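Local coordinates for tylactone synthase starter module and modules 1 & 2 (Streptomyces fradiae, PDB 2Z5L), which probably reduces, through its first ketoreductase, the beta-keto group of the growing tylactone polyketide chain with a nicotinamide cofactor, at residues 113-118 and 145-150; 229-234 and 491-496; 396-401 and 445-450. One frame throughout, in Å; residues are numbered along the deposited sequence.

Contact 1: 113-118 and 145-150; sequences LGLVPS and LTRRAV
Gly114 and Thr146 bring their CA atoms to 5.0 Å where two chain segments draw apart, and the absence of a side chain at Gly114 lets its CA come within 3.7 Å of Leu145 O. Two waters lie in the gap between the backbones. One accepts from Gly114 N at 2.8 Å and lies near Leu145 O; the other accepts from Arg147 N at 3.0 Å and lies near Gly114 O. The water-to-carbonyl separations are shorter than a normal hydrogen bond, so the exact bridging is doubtful. Beside these waters, the side chain of Leu115 does the nonpolar work. With CG anti to the carbonyl carbon and an extended chi2, Leu115 CD2 swings across to 3.7 Å from Thr146 C. Leu115 CD2 is also 3.7 Å from Arg147 CG, and the two side chains cross at about a right angle. Arg147 holds CG between its backbone N and carbonyl carbon (chi1 53°), which brings CB and CG against Leu115 CD2 before the chain bends toward the guanidinium; that group has a long, weak ion pair with Glu188. Thr146 turns the other way, its hydroxyl engaged by Asp185 and Trp166. This is the C-terminal end of neighbouring parallel strands of a Rossmann-type beta-alpha-beta crossover: Leu145 still pairs with Ser111, and Ser118 caps helix 119-135 through Ala121 N. Past that pairing the loop 113-118 leaves the strand, and direct contact rests on the leucine methyl and the close glycine approach; the waters near the carbonyls suggest, but do not prove, solvent bridging.

Contact 2: 229-234 and 491-496; sequences GEDQVA and AIRPGR
The base of the Arg496 side chain, CB and CG, packs on the Glu230 carboxylate. Arg496 CB sits 3.5 Å from Glu230 OE1, and Arg496 CG comes nearer still, 3.1 Å from that oxygen, with Glu230 CD just behind. CD of Arg496 then draws back, and NE is 3.9 Å from Glu230 OE1. Bends at chi2 and chi3 leave the guanidinium with that oxygen oblique to it, well out of its plane; the pairing is a long salt bridge of charges alone, with no N-H aimed at the acceptor. At the tip, NH2 faces Asp228 OD1 and NH1 faces Asp499 OD2, both weak, long ion pairs. The stronger partner of Glu230 is Arg244 on strand 239-247. Glu230 is itself the centre of an inverse gamma turn, which brings the chain into strand 232-236 of what is probably the Rossmann-like structural subdomain that precedes the catalytic one in such ketoreductases; 491-496 is the chain leaving helix 482-492. A second, tighter ion pair joins Asp231, the next residue, to Arg493, three residues before Arg496. The two approach from opposite directions, and Arg493 offers its side, NE and NH2 both going to the single atom Asp231 OD1. Arg493 NH2 is 2.8 Å from Asp231 OD1, with 153° at the hydrogen, and uses the lone pair turned away from OD2. Arg493 NE arrives nearly along the C-O axis, 3.0 Å from Asp231 OD1. The carboxylate and guanidinium are nearly coplanar (18°), and OD1 lies in the guanidinium plane. Arg493 NH1 is meanwhile taken by Trp180 O, at the start of strand 180-186, whose Leu183 shares backbone bonds with Asp231.

Contact 3: 396-401 and 445-450; sequences WGNAGQ and ESLSRR
Asn398 presents its side-chain amide to three residues of helix 442-450, and the way each is turned against it defines the contact. Arg450 comes edge-on: its guanidinium plane is only 20° from that of the amide, and NH2 gives a hydrogen bond of 3.2 Å to Asn398 OD1, in the carbonyl plane and on a lone pair. That bond is noticeably bent, 135° at the hydrogen; Arg450 NH2 also donates, weakly, to Gly397 O at 3.3 Å. A bend at chi3 of Arg450 carries the group to this double acceptor, and NH1 is hydrogen-bonded to Thr489 OG1, the strongest polar partner of Arg450. Ser446, one helical turn before, sends OG to Asn398 OD1 at 3.4 Å, a weak second donor to the oxygen. Leu447 crosses the amide at a slant, its CD2 3.3 Å from Asn398 OD1 and only slightly farther from CG. On the other branch, Asn398 ND2 donates to Gln401 OE1 at 2.6 Å and to Gly443 O, so the two ends of the amide are told apart by their partners. With CG anti to the backbone N (chi1 -178°), Asn398 stands out from the type II turn that runs to Gln401. That turn belongs to the loop between strand 386-391 and helix 402-419, which in short-chain dehydrogenases borders the active site. Gln401 occupies the N-cap position of helix 402-419, and its NE2 reaches Asp347 O and Glu444. Helix 482-492 lies against Arg450 through Phe485, and the end of helix 160-175 packs in through Leu174 and Glu175.

Helix 160-175 is common ground for all three contacts: Leu165 and Trp166 touch contact 1, Trp166 and Ala173 touch contact 2, and Leu174 and Glu175 reach contact 3. Centres of contacts 1 and 2 are 20 Å apart, though their nearest atoms come to about 4 Å; strand 180-186 pairs with the strands of both. Contact 3 lies 16 Å from contact 2, centre to centre, and helix 482-492 leads into one and covers the other. Along the chain, 229-234 and 491-496 enclose all of contact 3. Contacts 1 and 3, 25 Å apart between centres, lie on opposite sides of the chain's centre; contact 3 is probably the one bordering the catalytic cleft.

Contact 1: 113-118 and 145-150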
loop_
_atom_site.group_PDB
_atom_site.type_symbol
_atom_site.label_atom_id
_atom_site.label_comp_id
_atom_site.label_asym_id
_atom_site.label_seq_id
_atom_site.Cartn_x
_atom_site.Cartn_y
_atom_site.Cartn_z
ATOM N N LEU A 113 -0.423 0.939 -18.923
ATOM C CA LEU A 113 -1.223 -0.176 -18.433
ATOM C C LEU A 113 -1.990 0.192 -17.169
ATOM O O LEU A 113 -3.087 -0.312 -16.936
ATOM C CB LEU A 113 -0.339 -1.390 -18.151
ATOM C CG LEU A 113 0.451 -1.954 -19.333
ATOM C CD1 LEU A 113 1.333 -3.057 -18.825
ATOM C CD2 LEU A 113 -0.500 -2.465 -20.433
ATOM N N GLY A 114 -1.419 1.086 -16.366
ATOM C CA GLY A 114 -2.065 1.486 -15.127
ATOM C C GLY A 114 -3.300 2.359 -15.272
ATOM O O GLY A 114 -3.975 2.643 -14.284
ATOM N N LEU A 115 -3.609 2.795 -16.489
ATOM C CA LEU A 115 -4.791 3.636 -16.692
ATOM C C LEU A 115 -6.068 2.802 -16.694
ATOM O O LEU A 115 -7.183 3.339 -16.706
ATOM C CB LEU A 115 -4.670 4.430 -17.997
ATOM C CG LEU A 115 -3.531 5.472 -17.999
ATOM C CD1 LEU A 115 -3.491 6.212 -19.332
ATOM C CD2 LEU A 115 -3.727 6.452 -16.871
ATOM N N VAL A 116 -5.901 1.485 -16.686
ATOM C CA VAL A 116 -7.044 0.573 -16.662
ATOM C C VAL A 116 -7.342 0.225 -15.207
ATOM O O VAL A 116 -6.526 -0.399 -14.538
ATOM C CB VAL A 116 -6.761 -0.729 -17.432
ATOM C CG1 VAL A 116 -7.940 -1.686 -17.277
ATOM C CG2 VAL A 116 -6.518 -0.423 -18.900
ATOM N N PRO A 117 -8.517 0.644 -14.700
ATOM C CA PRO A 117 -8.942 0.385 -13.316
ATOM C C PRO A 117 -9.237 -1.084 -13.038
ATOM O O PRO A 117 -10.394 -1.489 -12.987
ATOM C CB PRO A 117 -10.207 1.234 -13.174
ATOM C CG PRO A 117 -10.025 2.311 -14.187
ATOM C CD PRO A 117 -9.455 1.568 -15.361
ATOM N N SER A 118 -8.203 -1.888 -12.855
ATOM C CA SER A 118 -8.425 -3.294 -12.571
ATOM C C SER A 118 -7.172 -3.882 -11.964
ATOM O O SER A 118 -6.064 -3.409 -12.224
ATOM C CB SER A 118 -8.761 -4.054 -13.853
ATOM O OG SER A 118 -7.584 -4.301 -14.606
ATOM N N LEU A 145 2.374 5.297 -15.518
ATOM C CA LEU A 145 1.410 6.384 -15.455
ATOM C C LEU A 145 0.112 5.830 -14.902
ATOM O O LEU A 145 -0.250 4.692 -15.181
ATOM C CB LEU A 145 1.173 6.977 -16.841
ATOM C CG LEU A 145 2.423 7.538 -17.527
ATOM C CD1 LEU A 145 2.014 8.187 -18.844
ATOM C CD2 LEU A 145 3.110 8.530 -16.632
ATOM N N THR A 146 -0.580 6.633 -14.103
ATOM C CA THR A 146 -1.848 6.220 -13.508
ATOM C C THR A 146 -2.787 7.413 -13.448
ATOM O O THR A 146 -2.414 8.525 -13.824
ATOM C CB THR A 146 -1.661 5.692 -12.076
ATOM O OG1 THR A 146 -1.304 6.774 -11.209
ATOM C CG2 THR A 146 -0.563 4.637 -12.035
ATOM N N ARG A 147 -3.995 7.176 -12.953
ATOM C CA ARG A 147 -4.998 8.223 -12.839
ATOM C C ARG A 147 -5.884 8.012 -11.616
ATOM O O ARG A 147 -6.469 6.940 -11.437
ATOM C CB ARG A 147 -5.879 8.235 -14.078
ATOM C CG ARG A 147 -6.480 6.876 -14.379
ATOM C CD ARG A 147 -7.870 7.009 -14.957
ATOM N NE ARG A 147 -8.787 7.610 -13.996
ATOM C CZ ARG A 147 -10.083 7.802 -14.218
ATOM N NH1 ARG A 147 -10.618 7.441 -15.376
ATOM N NH2 ARG A 147 -10.845 8.354 -13.278
ATOM N N ARG A 148 -5.998 9.049 -10.791
ATOM C CA ARG A 148 -6.814 8.986 -9.587
ATOM C C ARG A 148 -6.244 7.954 -8.615
ATOM O O ARG A 148 -6.949 7.445 -7.741
ATOM C CB ARG A 148 -8.276 8.645 -9.945
ATOM C CG ARG A 148 -9.216 9.860 -9.978
ATOM C CD ARG A 148 -10.608 9.537 -10.530
ATOM N NE ARG A 148 -11.271 8.443 -9.824
ATOM C CZ ARG A 148 -11.663 8.485 -8.556
ATOM N NH1 ARG A 148 -12.255 7.424 -8.012
ATOM N NH2 ARG A 148 -11.469 9.583 -7.832
ATOM N N ALA A 149 -4.958 7.654 -8.770
ATOM C CA ALA A 149 -4.295 6.691 -7.900
ATOM C C ALA A 149 -4.163 7.255 -6.489
ATOM O O ALA A 149 -4.280 6.526 -5.502
ATOM C CB ALA A 149 -2.914 6.347 -8.449
ATOM N N VAL A 150 -3.929 8.558 -6.404
ATOM C CA VAL A 150 -3.760 9.224 -5.121
ATOM C C VAL A 150 -4.566 10.519 -5.058
ATOM O O VAL A 150 -4.662 11.238 -6.048
ATOM C CB VAL A 150 -2.285 9.560 -4.887
ATOM C CG1 VAL A 150 -1.466 8.279 -4.739
ATOM C CG2 VAL A 150 -1.767 10.374 -6.061
HETATM O O HOH W 1 -4.420 4.227 -12.488
HETATM O O HOH W 2 0.792 2.671 -15.960
#

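Contact 2: 229-234 and 491-496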
loop_
_atom_site.group_PDB
_atom_site.type_symbol
_atom_site.label_atom_id
_atom_site.label_comp_id
_atom_site.label_asym_id
_atom_site.label_seq_id
_atom_site.Cartn_x
_atom_site.Cartn_y
_atom_site.Cartn_z
ATOM N N GLY A 229 15.289 13.573 -8.834
ATOM C CA GLY A 229 14.799 12.212 -8.739
ATOM C C GLY A 229 13.397 12.121 -8.181
ATOM O O GLY A 229 13.159 11.392 -7.225
ATOM N N GLU A 230 12.468 12.863 -8.768
ATOM C CA GLU A 230 11.087 12.820 -8.319
ATOM C C GLU A 230 10.361 11.672 -9.024
ATOM O O GLU A 230 9.692 11.874 -10.042
ATOM C CB GLU A 230 10.396 14.148 -8.622
ATOM C CG GLU A 230 10.990 15.345 -7.890
ATOM C CD GLU A 230 10.664 15.361 -6.400
ATOM O OE1 GLU A 230 11.121 16.293 -5.702
ATOM O OE2 GLU A 230 9.951 14.448 -5.930
ATOM N N ASP A 231 10.509 10.469 -8.476
ATOM C CA ASP A 231 9.890 9.276 -9.030
ATOM C C ASP A 231 8.500 8.981 -8.454
ATOM O O ASP A 231 8.016 7.851 -8.526
ATOM C CB ASP A 231 10.818 8.060 -8.837
ATOM C CG ASP A 231 11.266 7.873 -7.389
ATOM O OD1 ASP A 231 12.082 6.958 -7.137
ATOM O OD2 ASP A 231 10.808 8.633 -6.509
ATOM N N GLN A 232 7.866 10.010 -7.899
ATOM C CA GLN A 232 6.528 9.907 -7.323
ATOM C C GLN A 232 5.898 11.294 -7.419
ATOM O O GLN A 232 5.973 12.089 -6.479
ATOM C CB GLN A 232 6.589 9.469 -5.850
ATOM C CG GLN A 232 6.966 8.008 -5.617
ATOM C CD GLN A 232 6.821 7.598 -4.158
ATOM O OE1 GLN A 232 5.732 7.666 -3.586
ATOM N NE2 GLN A 232 7.915 7.176 -3.554
ATOM N N VAL A 233 5.278 11.576 -8.562
ATOM C CA VAL A 233 4.669 12.878 -8.814
ATOM C C VAL A 233 3.210 12.779 -9.253
ATOM O O VAL A 233 2.797 11.801 -9.869
ATOM C CB VAL A 233 5.477 13.634 -9.903
ATOM C CG1 VAL A 233 4.921 15.037 -10.113
ATOM C CG2 VAL A 233 6.944 13.692 -9.501
ATOM N N ALA A 234 2.429 13.799 -8.918
ATOM C CA ALA A 234 1.025 13.840 -9.287
ATOM C C ALA A 234 0.793 15.105 -10.097
ATOM O O ALA A 234 0.982 16.215 -9.596
ATOM C CB ALA A 234 0.156 13.848 -8.043
ATOM N N ALA A 491 21.300 5.080 -0.034
ATOM C CA ALA A 491 22.393 4.345 -0.665
ATOM C C ALA A 491 21.845 3.391 -1.729
ATOM O O ALA A 491 22.495 3.132 -2.747
ATOM C CB ALA A 491 23.168 3.561 0.385
ATOM N N ILE A 492 20.652 2.860 -1.478
ATOM C CA ILE A 492 19.998 1.942 -2.408
ATOM C C ILE A 492 19.353 2.753 -3.521
ATOM O O ILE A 492 19.552 2.477 -4.697
ATOM C CB ILE A 492 18.872 1.126 -1.712
ATOM C CG1 ILE A 492 19.445 0.334 -0.535
ATOM C CG2 ILE A 492 18.213 0.172 -2.707
ATOM C CD1 ILE A 492 18.377 -0.302 0.350
ATOM N N ARG A 493 18.590 3.767 -3.133
ATOM C CA ARG A 493 17.880 4.611 -4.087
ATOM C C ARG A 493 17.747 6.044 -3.547
ATOM O O ARG A 493 17.152 6.265 -2.491
ATOM C CB ARG A 493 16.494 3.994 -4.337
ATOM C CG ARG A 493 15.510 4.827 -5.156
ATOM C CD ARG A 493 15.700 4.660 -6.657
ATOM N NE ARG A 493 14.564 5.213 -7.391
ATOM C CZ ARG A 493 14.352 5.031 -8.690
ATOM N NH1 ARG A 493 15.199 4.310 -9.410
ATOM N NH2 ARG A 493 13.283 5.564 -9.260
ATOM N N PRO A 494 18.326 7.030 -4.254
ATOM C CA PRO A 494 18.249 8.429 -3.824
ATOM C C PRO A 494 16.864 8.989 -4.135
ATOM O O PRO A 494 16.234 8.578 -5.115
ATOM C CB PRO A 494 19.348 9.101 -4.646
ATOM C CG PRO A 494 19.303 8.331 -5.916
ATOM C CD PRO A 494 19.207 6.899 -5.425
ATOM N N GLY A 495 16.385 9.916 -3.307
ATOM C CA GLY A 495 15.065 10.478 -3.536
ATOM C C GLY A 495 14.675 11.608 -2.607
ATOM O O GLY A 495 15.376 11.910 -1.639
ATOM N N ARG A 496 13.532 12.218 -2.907
ATOM C CA ARG A 496 13.008 13.348 -2.143
ATOM C C ARG A 496 11.920 12.953 -1.131
ATOM O O ARG A 496 11.427 13.790 -0.368
ATOM C CB ARG A 496 12.440 14.384 -3.122
ATOM C CG ARG A 496 13.446 14.936 -4.149
ATOM C CD ARG A 496 14.404 15.956 -3.530
ATOM N NE ARG A 496 14.799 16.996 -4.485
ATOM C CZ ARG A 496 15.429 18.123 -4.160
ATOM N NH1 ARG A 496 15.749 18.370 -2.894
ATOM N NH2 ARG A 496 15.726 19.014 -5.098
#

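Contact 3: 396-401 and 445-450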
loop_
_atom_site.group_PDB
_atom_site.type_symbol
_atom_site.label_atom_id
_atom_site.label_comp_id
_atom_site.label_asym_id
_atom_site.label_seq_id
_atom_site.Cartn_x
_atom_site.Cartn_y
_atom_site.Cartn_z
ATOM N N TRP A 396 5.863 3.588 2.397
ATOM C CA TRP A 396 7.218 4.058 2.141
ATOM C C TRP A 396 7.893 3.172 1.119
ATOM O O TRP A 396 8.613 3.648 0.247
ATOM C CB TRP A 396 8.068 4.055 3.413
ATOM C CG TRP A 396 7.641 5.049 4.437
ATOM C CD1 TRP A 396 6.657 5.989 4.315
ATOM C CD2 TRP A 396 8.171 5.195 5.757
ATOM N NE1 TRP A 396 6.534 6.707 5.479
ATOM C CE2 TRP A 396 7.453 6.240 6.382
ATOM C CE3 TRP A 396 9.180 4.542 6.473
ATOM C CZ2 TRP A 396 7.714 6.649 7.690
ATOM C CZ3 TRP A 396 9.440 4.947 7.774
ATOM C CH2 TRP A 396 8.706 5.992 8.371
ATOM N N GLY A 397 7.667 1.872 1.226
ATOM C CA GLY A 397 8.289 0.951 0.291
ATOM C C GLY A 397 9.312 0.101 1.014
ATOM O O GLY A 397 9.867 0.521 2.028
ATOM N N ASN A 398 9.555 -1.096 0.491
ATOM C CA ASN A 398 10.508 -2.031 1.084
ATOM C C ASN A 398 10.726 -3.233 0.166
ATOM O O ASN A 398 9.781 -3.931 -0.208
ATOM C CB ASN A 398 9.994 -2.511 2.439
ATOM C CG ASN A 398 10.964 -3.437 3.134
ATOM O OD1 ASN A 398 12.123 -3.086 3.348
ATOM N ND2 ASN A 398 10.491 -4.627 3.500
ATOM N N ALA A 399 11.984 -3.480 -0.177
ATOM C CA ALA A 399 12.348 -4.576 -1.069
ATOM C C ALA A 399 11.857 -5.965 -0.651
ATOM O O ALA A 399 11.737 -6.266 0.537
ATOM C CB ALA A 399 13.874 -4.608 -1.250
ATOM N N GLY A 400 11.600 -6.814 -1.644
ATOM C CA GLY A 400 11.149 -8.165 -1.377
ATOM C C GLY A 400 9.692 -8.286 -0.983
ATOM O O GLY A 400 9.217 -9.400 -0.807
ATOM N N GLN A 401 8.978 -7.170 -0.835
ATOM C CA GLN A 401 7.570 -7.243 -0.448
ATOM C C GLN A 401 6.644 -6.439 -1.384
ATOM O O GLN A 401 5.795 -5.643 -0.931
ATOM C CB GLN A 401 7.413 -6.773 1.000
ATOM C CG GLN A 401 8.184 -7.610 1.985
ATOM C CD GLN A 401 7.968 -7.136 3.390
ATOM O OE1 GLN A 401 8.331 -6.005 3.748
ATOM N NE2 GLN A 401 7.356 -7.990 4.209
ATOM N N GLU A 445 13.429 -8.295 8.098
ATOM C CA GLU A 445 14.881 -8.294 8.241
ATOM C C GLU A 445 15.506 -7.099 7.515
ATOM O O GLU A 445 16.482 -6.521 7.987
ATOM C CB GLU A 445 15.468 -9.601 7.690
ATOM C CG GLU A 445 15.221 -10.808 8.577
ATOM C CD GLU A 445 15.622 -12.117 7.923
ATOM O OE1 GLU A 445 16.527 -12.116 7.057
ATOM O OE2 GLU A 445 15.042 -13.162 8.282
ATOM N N SER A 446 14.938 -6.730 6.372
ATOM C CA SER A 446 15.456 -5.605 5.617
ATOM C C SER A 446 15.140 -4.289 6.297
ATOM O O SER A 446 16.002 -3.412 6.389
ATOM C CB SER A 446 14.888 -5.582 4.206
ATOM O OG SER A 446 15.274 -4.391 3.541
ATOM N N LEU A 447 13.905 -4.144 6.765
ATOM C CA LEU A 447 13.473 -2.927 7.451
ATOM C C LEU A 447 14.277 -2.726 8.727
ATOM O O LEU A 447 14.564 -1.601 9.121
ATOM C CB LEU A 447 11.992 -3.020 7.822
ATOM C CG LEU A 447 10.954 -2.928 6.712
ATOM C CD1 LEU A 447 9.562 -3.197 7.286
ATOM C CD2 LEU A 447 11.024 -1.559 6.074
ATOM N N SER A 448 14.632 -3.832 9.365
ATOM C CA SER A 448 15.389 -3.786 10.600
ATOM C C SER A 448 16.738 -3.114 10.396
ATOM O O SER A 448 17.047 -2.126 11.059
ATOM C CB SER A 448 15.585 -5.201 11.136
ATOM O OG SER A 448 16.044 -5.168 12.475
ATOM N N ARG A 449 17.528 -3.638 9.466
ATOM C CA ARG A 449 18.850 -3.082 9.195
ATOM C C ARG A 449 18.774 -1.637 8.723
ATOM O O ARG A 449 19.619 -0.817 9.079
ATOM C CB ARG A 449 19.595 -3.939 8.162
ATOM C CG ARG A 449 20.000 -5.312 8.685
ATOM C CD ARG A 449 20.970 -5.197 9.869
ATOM N NE ARG A 449 21.054 -6.425 10.659
ATOM C CZ ARG A 449 21.481 -7.597 10.195
ATOM N NH1 ARG A 449 21.874 -7.713 8.930
ATOM N NH2 ARG A 449 21.517 -8.653 11.002
ATOM N N ARG A 450 17.757 -1.318 7.933
ATOM C CA ARG A 450 17.606 0.042 7.438
ATOM C C ARG A 450 17.367 1.040 8.576
ATOM O O ARG A 450 17.480 2.252 8.381
ATOM C CB ARG A 450 16.459 0.121 6.417
ATOM C CG ARG A 450 16.759 -0.546 5.064
ATOM C CD ARG A 450 15.512 -0.589 4.166
ATOM N NE ARG A 450 15.021 0.737 3.804
ATOM C CZ ARG A 450 13.863 0.971 3.191
ATOM N NH1 ARG A 450 13.507 2.221 2.904
ATOM N NH2 ARG A 450 13.053 -0.035 2.870
#